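CBS domain protein (Bacillus anthracis, PDB 3LQN) is of unknown function but carries two CBS domains, modules that in related proteins often bind adenine nucleotides and act as regulatory sensors. Local coordinates at residues I15-L20 with G130-R135; D104-A109 with K139-K144. All blocks are in the same frame, centred on the assembly; numbering follows the deposited sequence.

Contact 1. Residues I15-L20 with G130-R135; sequences IFVKDL and GILTRR. With SO4 (sulfate ion), chain D; SO4 (sulfate ion), chain G.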
# COMPACT_ATOMS: atom_id res chain seq x y z
N ILE A 15 -11.78 13.31 18.23
CA ILE A 15 -11.38 13.13 16.86
C ILE A 15 -12.12 11.91 16.35
O ILE A 15 -12.03 10.82 16.93
CB ILE A 15 -9.85 12.96 16.70
CG1 ILE A 15 -9.16 14.27 17.10
CG2 ILE A 15 -9.50 12.60 15.29
CD1 ILE A 15 -7.68 14.06 17.47
N PHE A 16 -12.90 12.14 15.32
CA PHE A 16 -13.73 11.12 14.74
C PHE A 16 -13.20 10.78 13.38
O PHE A 16 -12.35 11.49 12.83
CB PHE A 16 -15.12 11.65 14.53
CG PHE A 16 -15.86 11.98 15.79
CD1 PHE A 16 -15.57 11.39 16.98
CD2 PHE A 16 -16.92 12.87 15.75
CE1 PHE A 16 -16.32 11.73 18.17
CE2 PHE A 16 -17.65 13.18 16.90
CZ PHE A 16 -17.33 12.60 18.09
N VAL A 17 -13.76 9.73 12.80
CA VAL A 17 -13.43 9.31 11.45
C VAL A 17 -13.51 10.46 10.43
O VAL A 17 -12.58 10.70 9.64
CB VAL A 17 -14.28 8.09 11.01
CG1 VAL A 17 -14.20 7.88 9.52
CG2 VAL A 17 -13.76 6.83 11.65
N LYS A 18 -14.57 11.26 10.54
CA LYS A 18 -14.77 12.37 9.62
C LYS A 18 -13.69 13.43 9.66
O LYS A 18 -13.49 14.15 8.70
CB LYS A 18 -16.20 12.96 9.80
CG LYS A 18 -16.38 14.39 10.42
CD LYS A 18 -15.89 14.55 11.82
CE LYS A 18 -16.56 15.74 12.56
NZ LYS A 18 -16.04 17.15 12.38
N ASP A 19 -13.00 13.54 10.80
CA ASP A 19 -11.93 14.54 10.97
C ASP A 19 -10.60 14.13 10.34
O ASP A 19 -9.76 14.98 10.05
CB ASP A 19 -11.68 14.81 12.44
CG ASP A 19 -12.90 15.42 13.14
OD1 ASP A 19 -13.37 16.48 12.72
OD2 ASP A 19 -13.37 14.81 14.11
N LEU A 20 -10.43 12.82 10.17
CA LEU A 20 -9.18 12.25 9.68
C LEU A 20 -9.30 11.83 8.20
O LEU A 20 -8.29 11.62 7.52
CB LEU A 20 -8.86 10.96 10.46
CG LEU A 20 -8.49 10.99 11.96
CD1 LEU A 20 -8.31 9.60 12.54
CD2 LEU A 20 -7.24 11.78 12.18
N GLY A 130 -15.80 9.16 2.23
CA GLY A 130 -14.37 9.34 2.18
C GLY A 130 -13.57 8.07 2.51
O GLY A 130 -14.12 6.98 2.75
N ILE A 131 -12.26 8.23 2.61
CA ILE A 131 -11.42 7.07 2.97
C ILE A 131 -10.50 7.48 4.11
O ILE A 131 -10.08 8.65 4.22
CB ILE A 131 -10.62 6.53 1.75
CG1 ILE A 131 -9.61 7.56 1.27
CG2 ILE A 131 -11.55 6.14 0.63
CD1 ILE A 131 -8.37 6.90 0.63
N LEU A 132 -10.18 6.53 4.98
CA LEU A 132 -9.31 6.81 6.10
C LEU A 132 -8.07 5.93 6.00
O LEU A 132 -8.16 4.71 6.08
CB LEU A 132 -10.05 6.62 7.42
CG LEU A 132 -9.39 6.68 8.79
CD1 LEU A 132 -9.17 8.10 9.25
CD2 LEU A 132 -10.33 5.99 9.70
N THR A 133 -6.92 6.57 5.84
CA THR A 133 -5.66 5.88 5.57
C THR A 133 -4.88 5.67 6.84
O THR A 133 -5.06 6.34 7.88
CB THR A 133 -4.73 6.73 4.73
OG1 THR A 133 -4.43 7.90 5.51
CG2 THR A 133 -5.41 7.13 3.45
N ARG A 134 -3.89 4.79 6.73
CA ARG A 134 -2.95 4.63 7.81
C ARG A 134 -2.15 5.87 8.08
O ARG A 134 -1.87 6.17 9.23
CB ARG A 134 -1.96 3.49 7.49
CG ARG A 134 -2.62 2.18 7.56
CD ARG A 134 -1.61 1.16 7.16
NE ARG A 134 -2.01 -0.14 7.62
CZ ARG A 134 -1.46 -1.25 7.16
NH1 ARG A 134 -0.52 -1.14 6.24
NH2 ARG A 134 -1.87 -2.42 7.60
N ARG A 135 -1.75 6.59 7.05
CA ARG A 135 -0.93 7.78 7.29
C ARG A 135 -1.57 8.74 8.27
O ARG A 135 -0.93 9.19 9.21
CB ARG A 135 -0.57 8.49 5.99
CG ARG A 135 0.20 9.76 6.24
CD ARG A 135 0.75 10.33 4.95
NE ARG A 135 1.66 11.44 5.23
CZ ARG A 135 1.27 12.68 5.51
NH1 ARG A 135 -0.02 12.98 5.56
NH2 ARG A 135 2.17 13.60 5.76
S SO4 D . -3.70 11.46 4.50
O1 SO4 D . -5.02 11.46 5.13
O2 SO4 D . -3.62 12.56 3.55
O3 SO4 D . -2.68 11.67 5.53
O4 SO4 D . -3.51 10.18 3.81
S SO4 G . 0.43 16.77 6.24
O1 SO4 G . -0.30 17.45 7.30
O2 SO4 G . 0.55 17.67 5.10
O3 SO4 G . 1.76 16.40 6.71
O4 SO4 G . -0.30 15.56 5.84
O HOH W 1 -7.20 9.77 5.84

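Contact 2. Residues D104-A109 with K139-K144; sequences DSFAKA and KLLNKK. With SO4 (sulfate ion), chain G.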
# COMPACT_ATOMS: atom_id res chain seq x y z
N ASP A 104 -17.54 7.46 13.96
CA ASP A 104 -16.74 6.47 14.71
C ASP A 104 -15.47 7.08 15.32
O ASP A 104 -14.90 8.03 14.79
CB ASP A 104 -16.37 5.26 13.81
CG ASP A 104 -17.45 4.18 13.81
OD1 ASP A 104 -18.19 4.05 14.82
OD2 ASP A 104 -17.54 3.45 12.81
N SER A 105 -15.02 6.48 16.43
CA SER A 105 -13.90 7.01 17.20
C SER A 105 -12.52 6.79 16.59
O SER A 105 -12.27 5.87 15.77
CB SER A 105 -13.93 6.41 18.61
OG SER A 105 -13.49 5.06 18.58
N PHE A 106 -11.58 7.63 17.04
CA PHE A 106 -10.19 7.44 16.65
C PHE A 106 -9.69 6.04 17.08
O PHE A 106 -9.02 5.35 16.33
CB PHE A 106 -9.31 8.52 17.26
CG PHE A 106 -7.85 8.28 17.01
CD1 PHE A 106 -7.28 8.71 15.82
CD2 PHE A 106 -7.08 7.57 17.92
CE1 PHE A 106 -5.95 8.46 15.57
CE2 PHE A 106 -5.75 7.33 17.68
CZ PHE A 106 -5.18 7.77 16.50
N ALA A 107 -10.05 5.63 18.28
CA ALA A 107 -9.70 4.32 18.78
C ALA A 107 -10.13 3.20 17.83
O ALA A 107 -9.38 2.25 17.58
CB ALA A 107 -10.34 4.10 20.15
N LYS A 108 -11.35 3.31 17.32
CA LYS A 108 -11.91 2.28 16.45
C LYS A 108 -11.16 2.24 15.12
O LYS A 108 -10.88 1.15 14.57
CB LYS A 108 -13.39 2.54 16.24
CG LYS A 108 -14.12 1.47 15.43
CD LYS A 108 -15.62 1.66 15.57
CE LYS A 108 -16.40 0.47 15.02
NZ LYS A 108 -17.80 0.44 15.58
N ALA A 109 -10.81 3.41 14.61
CA ALA A 109 -10.06 3.50 13.35
C ALA A 109 -8.65 2.98 13.51
O ALA A 109 -8.18 2.19 12.70
CB ALA A 109 -10.02 4.94 12.84
N LYS A 139 0.19 9.93 11.53
CA LYS A 139 0.66 11.29 11.58
C LYS A 139 0.19 11.87 12.92
O LYS A 139 0.95 12.53 13.63
CB LYS A 139 0.11 12.05 10.37
CG LYS A 139 0.64 13.44 10.20
CD LYS A 139 -0.11 14.16 9.10
CE LYS A 139 -0.61 15.52 9.60
NZ LYS A 139 -1.69 16.08 8.73
N LEU A 140 -1.05 11.55 13.29
CA LEU A 140 -1.60 11.95 14.56
C LEU A 140 -0.86 11.31 15.75
O LEU A 140 -0.61 11.97 16.74
CB LEU A 140 -3.09 11.60 14.61
CG LEU A 140 -3.80 12.12 15.85
CD1 LEU A 140 -3.47 13.58 16.05
CD2 LEU A 140 -5.29 11.94 15.70
N LEU A 141 -0.51 10.03 15.62
CA LEU A 141 0.16 9.31 16.69
C LEU A 141 1.60 9.78 16.86
O LEU A 141 2.12 9.82 17.97
CB LEU A 141 0.12 7.80 16.42
CG LEU A 141 -1.23 7.11 16.60
CD1 LEU A 141 -1.11 5.62 16.35
CD2 LEU A 141 -1.79 7.38 17.99
N ASN A 142 2.23 10.13 15.74
CA ASN A 142 3.64 10.51 15.75
C ASN A 142 3.91 11.72 16.63
O ASN A 142 4.78 11.68 17.50
CB ASN A 142 4.13 10.77 14.33
CG ASN A 142 5.59 11.17 14.28
OD1 ASN A 142 6.44 10.57 14.94
ND2 ASN A 142 5.90 12.20 13.49
N LYS A 143 3.16 12.79 16.40
CA LYS A 143 3.35 14.03 17.15
C LYS A 143 3.03 13.83 18.63
O LYS A 143 3.81 14.23 19.50
CB LYS A 143 2.47 15.14 16.58
CG LYS A 143 1.00 14.78 16.48
CD LYS A 143 0.16 15.97 16.04
CE LYS A 143 0.67 16.55 14.73
NZ LYS A 143 1.79 17.51 14.95
N LYS A 144 1.90 13.20 18.91
CA LYS A 144 1.39 13.11 20.28
C LYS A 144 2.36 12.35 21.18
O LYS A 144 2.88 12.90 22.14
CB LYS A 144 0.01 12.43 20.29
CG LYS A 144 -1.16 13.40 20.33
CD LYS A 144 -2.48 12.67 20.20
CE LYS A 144 -3.65 13.64 20.17
NZ LYS A 144 -4.93 12.96 19.81
S SO4 G . 0.43 16.77 6.24
O1 SO4 G . -0.30 17.45 7.30
O2 SO4 G . 0.55 17.67 5.10
O3 SO4 G . 1.76 16.40 6.71
O4 SO4 G . -0.30 15.56 5.84

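Contact 1. Residues I15-L20 with G130-R135
L132 reaches out from the strand 128-133 and overlaps V17 and L20, one methyl for each: in one of its two modelled conformers CD2 lies 4.0 Å from V17 CG2, and CD1 packs on the L20 side chain, 3.7 Å from L20 CD1. With its CG anti to the backbone N (chi1 173°), L132 sets one branch against V17 and the other against L20, joining the short, weakly bonded helix 17-20 to the strand. A109 of helix 106-115 and I137 of helix 134-144 also pack on L132. The turn is held by its own bonds: D19 OD2 accepts from F16 N through its anti lone pair at 3.0 Å, while OD1 forms a salt bridge with K18 NZ, met on the syn side but well out of the carboxylate plane.

No hydrogen bond spans the two segments directly. A water links them, bonding to L20 O (2.7 Å) and to O1 of the chain D sulfate (2.8 Å) and accepting from T133 N. T133 occupies the N-cap of helix 134-144; T133 OG1 accepts from A136 N and donates to O4 of the chain D sulfate (3.0 Å). In one of two modelled conformers, the extended R135 side chain brings its guanidinium edge between two sulfates: NH1 appears to bind O3 of the chain D ion and O4 of the chain G ion (2.6 Å), and NH2 O3 of the latter. NE forms a salt bridge with D115 of the second subunit.

The chemistry is thus divided, apolar at the turn and anion-binding at the helix start. The sulfates probably come from the crystallisation liquor, yet hydroxyl and guanidinium donors gathered beside a helix N-terminus are consistent with a site suited to phosphate-like groups, as in nucleotide-binding CBS proteins.

Contact 2. Residues D104-A109 with K139-K144
The first turn of helix 106-115 faces the last turns of helix 134-144 with their backbones well apart, the nearest CA atoms, those of F106 and L140, being 9.9 Å from each other. F106 spans the distance. A chi1 of 174° turns its ring away from the backbone N, on the carbonyl-carbon side, and across to two consecutive leucines. L141 CD2 meets the ring at its edge, near the ring plane, 3.7 Å from F106 CZ; L140 CD2 approaches obliquely, 3.5 Å from F106 CE1. The contact is wholly apolar.

S105 is the N-cap of the first helix, its OG accepting from K108 N at 3.0 Å, and this fixes the turn from which F106 projects. On the other helix K139 takes no part in the apolar contact; its NZ lies improbably close to O1 of the chain G sulfate, so the hydrogen bond between them is doubtful in detail.

Around this pair, F12 of helix 9-14 stacks on the F106 ring and also touches L141, while L20 of helix 17-20 packs on both F106 and L140. A109 and K108 lean on L100 of strand 99-101, and L141 meets L141 of the second subunit, so the two helices lie between the N-terminal helices, the sheet and the dimer partner.

In the fold
Contacts 1 and 2 illustrate how a CBS module can be completed by chain from far away in sequence: their segments alternate along the chain, and their centres lie 9 Å apart. They form a continuous apolar core, L20 CD1 resting 3.6 Å from F106 CD1, and a probable backbone hydrogen bond from V17 N to D104 O (2.8 Å) ties the segments 15-20 and 104-109 together. Contact 1 uses the strand just before helix 134-144, whose start there meets the sulfates, and contact 2 the later turns of that helix. The chain G sulfate lies near both: R135 and K139, one helical turn apart, approach it, K139 doubtfully close, and both touch the second subunit.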